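Dehydrogenase (Thermotoga maritima, PDB 3EZY) catalyses the NAD(+)-dependent oxidation of myo-inositol to scyllo-inosose, and thus probably serves a myo-inositol degradation pathway. Local coordinates at residues 123-134 against 176-184; 311-321 against 327-335. All blocks are in the same frame, centred on the assembly; numbering follows the deposited sequence.

Both contacts set helices of this Gfo/Idh/MocA dehydrogenase on strands of one mixed sheet, 238-245 and 212-219 for interaction 1 and 189-197 for interaction 2, and both are partly buried. Interaction 1 joins the 3-10 turn and helix 128-138 to helix 174-185, its centre about 10 Å from the chain centre with no exposed residue among those touching, rich in polar grips: a side-on arginine-aspartate pair, stacked flat groups and bridging waters. Interaction 2 folds the end of the modelled chain, 327-335, back onto helix 306-325, about 18 Å from that centre with two exposed residues; without a hydrogen bond between segments, it relies on aliphatic packing with a charged rim. Helix 174-185 joins them: F178 packs on L315, R182 on M311.

Interaction 1: 123-134 against 176-184; sequences NRRFDRNFKKLK and HDFDMARYI
The Y183 ring lies between two aliphatic chains: R125 CD over one face, 3.8 Å from the ring centroid, and K134 CG over the other, 3.7 Å from it, both CH-pi contacts. The R125 guanidinium carries Y183 over one face and D179 at its edge. There it grips the carboxylate side-on, NE to OD2 at 2.8 Å and nearly straight, NH2 to OD1 at 2.6 Å, with the two planes almost coplanar. R124 lays its guanidinium flat on the H176 imidazole, planes 21° apart, while two waters bridge its NH1 to the D177 carboxylate, one to each oxygen; S152 and N229 hold those same oxygens. K134 starts with CG anti to the backbone N (chi1 -176°) and bends at chi2 and chi4, which carries its chain across Y183 and delivers NZ to Y183 O at 3.0 Å, nearly in line with the carbonyl. Water 3 ties NZ and both K134 O and I184 O together. With an alanine in place of R125, D179 is likely to lose its two-pronged partner and Y183 the chain that packs on one face of its ring, letting that ring shift. Between these polar ends M180 SD lies obliquely to the F130 ring, 5.3 Å from its centroid, a Met-aromatic contact, and I184 CD1 packs 3.6 Å from K134 CB. D127 caps helix 128-138, its OD1 accepting from F130 N, and its OD2 pairs with R280. The short axes of 128-134 and 176-184 run 10.6 Å apart at 34°. F130 and M180 rest on I241 and I184 on V243 of strand 238-245, F178 and A181 face strand 212-219, and helix 277-298 lies against N123, R124 and F126.

Interaction 2: 311-321 against 327-335; sequences MALLLGYAAKK and RSVKLEEVI
A helix followed by a short strand, outermost in this chain's mixed sheet, makes this C-terminal element: after helix 306-325 the chain doubles back, V329 and L331 bond through their backbones to strand 189-197, and the last modelled residues lie against the helix. L331 reaches M311 and L315, its CD2 3.6 Å from M311 CE and its CD1 a tight 3.3 Å from L315 CD2. V334 straddles the next turn, CG2 3.5 Å from Y317 CB, and also lies by L314. A318, small and facing the strand, lets V329 come close, with CB of V329 3.7 Å from A318 O. K321 runs its aliphatic chain across V329, CD to CG1 3.8 Å, and passes CE 3.4 Å from E333 OE2. That carboxylate is gripped end-on by R327, NH1 to OE2 at 2.7 Å and NH2 to OE1 at 3.1 Å, and OE1 also accepts from K330 N from above its plane. S328 adds backbone bonds to a neighbouring subunit. With no hydrogen bond between the two segments, their packing rests on aliphatic contact, while the R327-E333 pair braces the tail internally and its carboxylate would probably temper the like charges of K321 and R327.

Interaction 1: 123-134 against 176-184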
# COMPACT_ATOMS: atom_id res chain seq x y z
N ASN A 123 -18.49 -21.50 -3.02
CA ASN A 123 -18.56 -20.22 -3.71
C ASN A 123 -17.25 -19.44 -3.76
O ASN A 123 -17.04 -18.63 -4.64
CB ASN A 123 -19.65 -19.31 -3.07
CG ASN A 123 -19.35 -18.99 -1.61
OD1 ASN A 123 -19.36 -19.89 -0.77
ND2 ASN A 123 -19.09 -17.71 -1.30
N ARG A 124 -16.36 -19.63 -2.80
CA ARG A 124 -15.12 -18.83 -2.81
C ARG A 124 -14.23 -19.15 -4.01
O ARG A 124 -13.34 -18.37 -4.31
CB ARG A 124 -14.32 -18.95 -1.50
CG ARG A 124 -15.19 -18.71 -0.25
CD ARG A 124 -14.39 -18.63 1.05
NE ARG A 124 -15.32 -18.57 2.21
CZ ARG A 124 -14.98 -18.88 3.47
NH1 ARG A 124 -13.72 -19.23 3.74
NH2 ARG A 124 -15.88 -18.82 4.45
N ARG A 125 -14.43 -20.29 -4.69
CA ARG A 125 -13.65 -20.49 -5.94
C ARG A 125 -13.99 -19.42 -6.96
O ARG A 125 -13.27 -19.29 -7.93
CB ARG A 125 -13.92 -21.81 -6.63
CG ARG A 125 -13.53 -23.03 -5.80
CD ARG A 125 -13.49 -24.25 -6.68
NE ARG A 125 -13.17 -25.46 -5.93
CZ ARG A 125 -12.81 -26.60 -6.52
NH1 ARG A 125 -12.81 -26.64 -7.83
NH2 ARG A 125 -12.49 -27.69 -5.80
N PHE A 126 -15.12 -18.71 -6.76
CA PHE A 126 -15.57 -17.77 -7.77
C PHE A 126 -15.41 -16.35 -7.31
O PHE A 126 -15.95 -15.46 -7.97
CB PHE A 126 -17.05 -18.06 -8.18
CG PHE A 126 -17.25 -19.49 -8.70
CD1 PHE A 126 -17.04 -19.79 -10.03
CD2 PHE A 126 -17.57 -20.52 -7.81
CE1 PHE A 126 -17.18 -21.09 -10.51
CE2 PHE A 126 -17.72 -21.84 -8.27
CZ PHE A 126 -17.53 -22.12 -9.64
N ASP A 127 -14.78 -16.14 -6.15
CA ASP A 127 -14.30 -14.81 -5.71
C ASP A 127 -13.29 -14.26 -6.75
O ASP A 127 -12.33 -14.94 -7.12
CB ASP A 127 -13.65 -14.96 -4.31
CG ASP A 127 -13.00 -13.67 -3.79
OD1 ASP A 127 -11.98 -13.21 -4.36
OD2 ASP A 127 -13.48 -13.12 -2.76
N ARG A 128 -13.52 -13.06 -7.28
CA ARG A 128 -12.65 -12.62 -8.36
C ARG A 128 -11.16 -12.57 -7.98
O ARG A 128 -10.32 -12.82 -8.84
CB ARG A 128 -13.08 -11.24 -8.92
CG ARG A 128 -12.98 -10.14 -7.90
CD ARG A 128 -13.76 -8.87 -8.29
NE ARG A 128 -12.99 -8.03 -9.20
CZ ARG A 128 -13.20 -7.94 -10.52
NH1 ARG A 128 -12.43 -7.13 -11.25
NH2 ARG A 128 -14.17 -8.65 -11.10
N ASN A 129 -10.83 -12.26 -6.72
CA ASN A 129 -9.43 -12.23 -6.31
C ASN A 129 -8.77 -13.61 -6.19
O ASN A 129 -7.67 -13.82 -6.66
CB ASN A 129 -9.33 -11.46 -4.99
CG ASN A 129 -9.92 -10.07 -5.11
OD1 ASN A 129 -9.56 -9.35 -6.02
ND2 ASN A 129 -10.86 -9.71 -4.25
N PHE A 130 -9.45 -14.55 -5.54
CA PHE A 130 -8.91 -15.92 -5.40
C PHE A 130 -8.76 -16.65 -6.74
O PHE A 130 -7.79 -17.40 -7.00
CB PHE A 130 -9.81 -16.73 -4.47
CG PHE A 130 -10.01 -16.10 -3.08
CD1 PHE A 130 -9.03 -15.27 -2.52
CD2 PHE A 130 -11.15 -16.40 -2.32
CE1 PHE A 130 -9.18 -14.73 -1.23
CE2 PHE A 130 -11.35 -15.84 -1.03
CZ PHE A 130 -10.36 -14.99 -0.48
N LYS A 131 -9.77 -16.47 -7.58
CA LYS A 131 -9.72 -17.01 -8.94
C LYS A 131 -8.53 -16.51 -9.77
O LYS A 131 -7.87 -17.27 -10.46
CB LYS A 131 -11.03 -16.66 -9.67
CG LYS A 131 -11.15 -17.21 -11.10
CD LYS A 131 -12.65 -17.25 -11.46
CE LYS A 131 -12.92 -17.09 -12.96
NZ LYS A 131 -12.02 -17.90 -13.79
N LYS A 132 -8.30 -15.21 -9.73
CA LYS A 132 -7.18 -14.64 -10.45
C LYS A 132 -5.86 -15.22 -9.91
O LYS A 132 -4.94 -15.53 -10.68
CB LYS A 132 -7.21 -13.10 -10.35
CG LYS A 132 -5.95 -12.47 -10.87
CD LYS A 132 -6.04 -11.86 -12.30
CE LYS A 132 -7.03 -12.52 -13.21
NZ LYS A 132 -6.85 -11.97 -14.60
N LEU A 133 -5.78 -15.41 -8.59
CA LEU A 133 -4.58 -15.99 -8.00
C LEU A 133 -4.42 -17.45 -8.44
O LEU A 133 -3.33 -17.88 -8.81
CB LEU A 133 -4.64 -15.90 -6.46
CG LEU A 133 -3.38 -16.40 -5.73
CD1 LEU A 133 -3.11 -15.62 -4.43
CD2 LEU A 133 -3.46 -17.90 -5.44
N LYS A 134 -5.51 -18.22 -8.39
CA LYS A 134 -5.46 -19.62 -8.87
C LYS A 134 -4.95 -19.71 -10.32
O LYS A 134 -4.10 -20.57 -10.62
CB LYS A 134 -6.83 -20.29 -8.73
CG LYS A 134 -6.89 -21.80 -9.11
CD LYS A 134 -7.27 -21.91 -10.58
CE LYS A 134 -7.44 -23.37 -11.04
NZ LYS A 134 -6.38 -24.28 -10.49
N HIS A 176 -14.03 -24.68 3.69
CA HIS A 176 -13.79 -23.84 2.51
C HIS A 176 -12.32 -23.78 2.20
O HIS A 176 -11.91 -23.79 1.04
CB HIS A 176 -14.29 -22.41 2.73
CG HIS A 176 -15.78 -22.28 2.71
ND1 HIS A 176 -16.53 -22.02 3.84
CD2 HIS A 176 -16.66 -22.36 1.68
CE1 HIS A 176 -17.81 -21.96 3.52
NE2 HIS A 176 -17.92 -22.17 2.22
N ASP A 177 -11.52 -23.67 3.25
CA ASP A 177 -10.04 -23.57 3.13
C ASP A 177 -9.41 -24.86 2.60
O ASP A 177 -8.50 -24.81 1.80
CB ASP A 177 -9.46 -23.15 4.47
CG ASP A 177 -10.13 -21.90 4.98
OD1 ASP A 177 -10.20 -20.95 4.13
OD2 ASP A 177 -10.62 -21.86 6.15
N PHE A 178 -9.94 -26.02 3.01
CA PHE A 178 -9.45 -27.28 2.44
C PHE A 178 -9.76 -27.34 0.93
O PHE A 178 -8.92 -27.76 0.15
CB PHE A 178 -10.12 -28.48 3.12
CG PHE A 178 -9.75 -28.67 4.56
CD1 PHE A 178 -8.42 -28.68 4.96
CD2 PHE A 178 -10.75 -28.87 5.51
CE1 PHE A 178 -8.08 -28.94 6.32
CE2 PHE A 178 -10.45 -29.10 6.84
CZ PHE A 178 -9.08 -29.14 7.26
N ASP A 179 -10.97 -26.94 0.52
CA ASP A 179 -11.30 -26.92 -0.89
C ASP A 179 -10.39 -25.91 -1.60
O ASP A 179 -9.84 -26.18 -2.69
CB ASP A 179 -12.78 -26.56 -1.13
CG ASP A 179 -13.12 -26.50 -2.62
OD1 ASP A 179 -13.15 -27.59 -3.27
OD2 ASP A 179 -13.25 -25.36 -3.16
N MET A 180 -10.21 -24.73 -0.99
CA MET A 180 -9.40 -23.70 -1.64
C MET A 180 -7.95 -24.20 -1.86
O MET A 180 -7.31 -23.96 -2.93
CB MET A 180 -9.42 -22.41 -0.81
CG MET A 180 -8.83 -21.17 -1.50
SD MET A 180 -9.45 -20.62 -3.13
CE MET A 180 -11.20 -20.84 -2.79
N ALA A 181 -7.45 -24.88 -0.84
CA ALA A 181 -6.13 -25.48 -0.92
C ALA A 181 -5.95 -26.38 -2.12
O ALA A 181 -4.94 -26.28 -2.82
CB ALA A 181 -5.80 -26.25 0.40
N ARG A 182 -6.89 -27.30 -2.33
CA ARG A 182 -6.84 -28.23 -3.45
C ARG A 182 -6.98 -27.46 -4.75
O ARG A 182 -6.26 -27.72 -5.70
CB ARG A 182 -7.99 -29.26 -3.36
CG ARG A 182 -7.85 -30.18 -2.14
CD ARG A 182 -9.00 -31.22 -2.10
NE ARG A 182 -8.99 -32.09 -3.27
CZ ARG A 182 -9.89 -32.10 -4.25
NH1 ARG A 182 -10.92 -31.25 -4.22
NH2 ARG A 182 -9.76 -32.96 -5.26
N TYR A 183 -7.91 -26.52 -4.79
CA TYR A 183 -8.16 -25.74 -6.00
C TYR A 183 -6.96 -24.89 -6.40
O TYR A 183 -6.59 -24.83 -7.58
CB TYR A 183 -9.31 -24.83 -5.69
CG TYR A 183 -9.70 -23.84 -6.74
CD1 TYR A 183 -10.16 -24.24 -8.01
CD2 TYR A 183 -9.73 -22.48 -6.42
CE1 TYR A 183 -10.57 -23.29 -8.94
CE2 TYR A 183 -10.13 -21.56 -7.33
CZ TYR A 183 -10.53 -21.95 -8.57
OH TYR A 183 -10.92 -20.96 -9.42
N ILE A 184 -6.33 -24.24 -5.41
CA ILE A 184 -5.18 -23.38 -5.70
C ILE A 184 -3.94 -24.20 -6.06
O ILE A 184 -3.21 -23.86 -6.98
CB ILE A 184 -4.80 -22.47 -4.51
CG1 ILE A 184 -5.96 -21.53 -4.10
CG2 ILE A 184 -3.45 -21.72 -4.77
CD1 ILE A 184 -6.41 -20.56 -5.12
O HOH W 1 -13.09 -20.73 6.23
O HOH W 2 -11.44 -20.09 1.85
O HOH W 3 -3.63 -23.18 -9.53

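Interaction 2: 311-321 against 327-335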
# COMPACT_ATOMS: atom_id res chain seq x y z
N MET A 311 -13.86 -34.72 -0.77
CA MET A 311 -12.47 -34.53 -0.33
C MET A 311 -12.35 -33.50 0.80
O MET A 311 -11.62 -33.69 1.78
CB MET A 311 -11.60 -34.11 -1.51
CG MET A 311 -11.49 -35.18 -2.63
SD MET A 311 -10.72 -36.75 -2.04
CE MET A 311 -9.50 -36.11 -0.80
N ALA A 312 -13.07 -32.40 0.68
CA ALA A 312 -13.06 -31.39 1.74
C ALA A 312 -13.56 -31.98 3.06
O ALA A 312 -13.04 -31.67 4.12
CB ALA A 312 -13.91 -30.22 1.35
N LEU A 313 -14.60 -32.80 3.00
CA LEU A 313 -15.13 -33.46 4.20
C LEU A 313 -14.11 -34.42 4.80
O LEU A 313 -13.94 -34.47 6.01
CB LEU A 313 -16.42 -34.23 3.91
CG LEU A 313 -17.05 -35.01 5.08
CD1 LEU A 313 -17.38 -34.07 6.25
CD2 LEU A 313 -18.35 -35.77 4.64
N LEU A 314 -13.44 -35.19 3.96
CA LEU A 314 -12.42 -36.12 4.46
C LEU A 314 -11.29 -35.36 5.15
O LEU A 314 -10.81 -35.78 6.18
CB LEU A 314 -11.88 -37.01 3.34
CG LEU A 314 -12.83 -38.14 2.86
CD1 LEU A 314 -12.44 -38.64 1.49
CD2 LEU A 314 -12.80 -39.31 3.85
N LEU A 315 -10.87 -34.23 4.58
CA LEU A 315 -9.80 -33.44 5.20
C LEU A 315 -10.28 -32.94 6.56
O LEU A 315 -9.51 -32.86 7.52
CB LEU A 315 -9.38 -32.31 4.27
CG LEU A 315 -8.54 -32.82 3.09
CD1 LEU A 315 -8.50 -31.79 1.93
CD2 LEU A 315 -7.14 -33.12 3.61
N GLY A 316 -11.56 -32.58 6.64
CA GLY A 316 -12.14 -32.17 7.91
C GLY A 316 -12.09 -33.29 8.97
O GLY A 316 -11.75 -33.05 10.12
N TYR A 317 -12.46 -34.51 8.58
CA TYR A 317 -12.40 -35.62 9.50
C TYR A 317 -10.96 -35.93 9.94
O TYR A 317 -10.73 -36.25 11.12
CB TYR A 317 -13.12 -36.84 8.90
CG TYR A 317 -14.60 -36.76 9.21
CD1 TYR A 317 -15.04 -36.64 10.53
CD2 TYR A 317 -15.54 -36.73 8.22
CE1 TYR A 317 -16.40 -36.52 10.83
CE2 TYR A 317 -16.90 -36.64 8.51
CZ TYR A 317 -17.32 -36.53 9.81
OH TYR A 317 -18.68 -36.43 10.13
N ALA A 318 -10.01 -35.86 9.00
CA ALA A 318 -8.58 -36.02 9.36
C ALA A 318 -8.12 -34.98 10.37
O ALA A 318 -7.39 -35.31 11.32
CB ALA A 318 -7.68 -35.98 8.08
N ALA A 319 -8.48 -33.72 10.16
CA ALA A 319 -8.17 -32.66 11.13
C ALA A 319 -8.83 -32.87 12.49
O ALA A 319 -8.19 -32.60 13.53
CB ALA A 319 -8.55 -31.24 10.57
N LYS A 320 -10.08 -33.33 12.51
CA LYS A 320 -10.74 -33.57 13.79
C LYS A 320 -10.00 -34.66 14.54
O LYS A 320 -9.74 -34.53 15.74
CB LYS A 320 -12.21 -34.00 13.62
CG LYS A 320 -13.18 -32.90 13.31
CD LYS A 320 -14.60 -33.48 13.01
CE LYS A 320 -15.30 -33.82 14.33
NZ LYS A 320 -16.79 -33.54 14.28
N LYS A 321 -9.63 -35.71 13.83
CA LYS A 321 -8.82 -36.80 14.45
C LYS A 321 -7.41 -36.32 14.90
O LYS A 321 -6.98 -36.59 16.00
CB LYS A 321 -8.71 -37.98 13.50
CG LYS A 321 -8.03 -39.29 14.05
CD LYS A 321 -7.75 -40.18 12.81
CE LYS A 321 -7.54 -41.65 13.12
NZ LYS A 321 -8.29 -42.00 14.35
N ARG A 327 -1.40 -35.49 16.61
CA ARG A 327 -0.42 -36.08 15.75
C ARG A 327 -0.91 -35.85 14.34
O ARG A 327 -2.08 -35.55 14.11
CB ARG A 327 -0.28 -37.60 16.01
CG ARG A 327 -1.40 -38.44 15.38
CD ARG A 327 -1.30 -39.95 15.76
NE ARG A 327 -2.53 -40.66 15.39
CZ ARG A 327 -2.77 -41.16 14.18
NH1 ARG A 327 -3.91 -41.75 13.94
NH2 ARG A 327 -1.85 -41.08 13.23
N SER A 328 -0.01 -36.02 13.40
CA SER A 328 -0.30 -35.92 12.01
C SER A 328 -1.16 -37.11 11.55
O SER A 328 -0.89 -38.26 11.92
CB SER A 328 1.04 -35.91 11.28
OG SER A 328 0.83 -35.66 9.92
N VAL A 329 -2.19 -36.84 10.74
CA VAL A 329 -3.12 -37.89 10.31
C VAL A 329 -3.12 -37.97 8.78
O VAL A 329 -3.35 -36.96 8.11
CB VAL A 329 -4.56 -37.63 10.85
CG1 VAL A 329 -5.56 -38.55 10.23
CG2 VAL A 329 -4.58 -37.78 12.40
N LYS A 330 -2.86 -39.16 8.24
CA LYS A 330 -2.94 -39.44 6.81
C LYS A 330 -4.37 -39.60 6.32
O LYS A 330 -5.21 -40.20 6.99
CB LYS A 330 -2.18 -40.72 6.50
CG LYS A 330 -0.70 -40.60 6.78
CD LYS A 330 0.00 -41.85 6.29
CE LYS A 330 1.46 -41.83 6.72
NZ LYS A 330 2.22 -40.84 5.91
N LEU A 331 -4.67 -39.03 5.16
CA LEU A 331 -6.02 -39.16 4.61
C LEU A 331 -6.51 -40.62 4.55
O LEU A 331 -7.68 -40.89 4.81
CB LEU A 331 -6.15 -38.48 3.25
CG LEU A 331 -6.98 -37.20 3.33
CD1 LEU A 331 -6.17 -36.19 4.13
CD2 LEU A 331 -7.31 -36.70 1.95
N GLU A 332 -5.62 -41.54 4.21
CA GLU A 332 -5.94 -42.97 4.26
C GLU A 332 -6.59 -43.47 5.56
O GLU A 332 -7.50 -44.29 5.50
CB GLU A 332 -4.71 -43.81 3.94
CG GLU A 332 -4.04 -43.36 2.68
CD GLU A 332 -3.82 -44.50 1.70
OE1 GLU A 332 -2.67 -45.02 1.65
OE2 GLU A 332 -4.80 -44.87 0.99
N GLU A 333 -6.15 -43.00 6.72
CA GLU A 333 -6.75 -43.51 7.95
C GLU A 333 -8.19 -43.06 8.07
O GLU A 333 -8.89 -43.43 9.00
CB GLU A 333 -6.01 -43.00 9.20
CG GLU A 333 -4.53 -42.73 9.04
CD GLU A 333 -3.94 -42.15 10.34
OE1 GLU A 333 -2.80 -41.60 10.31
OE2 GLU A 333 -4.63 -42.26 11.39
N VAL A 334 -8.62 -42.21 7.16
CA VAL A 334 -9.98 -41.71 7.26
C VAL A 334 -10.83 -42.17 6.06
O VAL A 334 -12.06 -42.12 6.08
CB VAL A 334 -9.98 -40.17 7.46
CG1 VAL A 334 -9.61 -39.47 6.17
CG2 VAL A 334 -11.28 -39.71 7.97
N ILE A 335 -10.15 -42.63 5.01
CA ILE A 335 -10.78 -43.11 3.78
C ILE A 335 -11.40 -44.48 3.99
O ILE A 335 -12.13 -44.70 4.98
CB ILE A 335 -9.77 -43.17 2.62
CG1 ILE A 335 -9.54 -41.77 2.05
CG2 ILE A 335 -10.25 -44.15 1.54
CD1 ILE A 335 -8.66 -41.72 0.81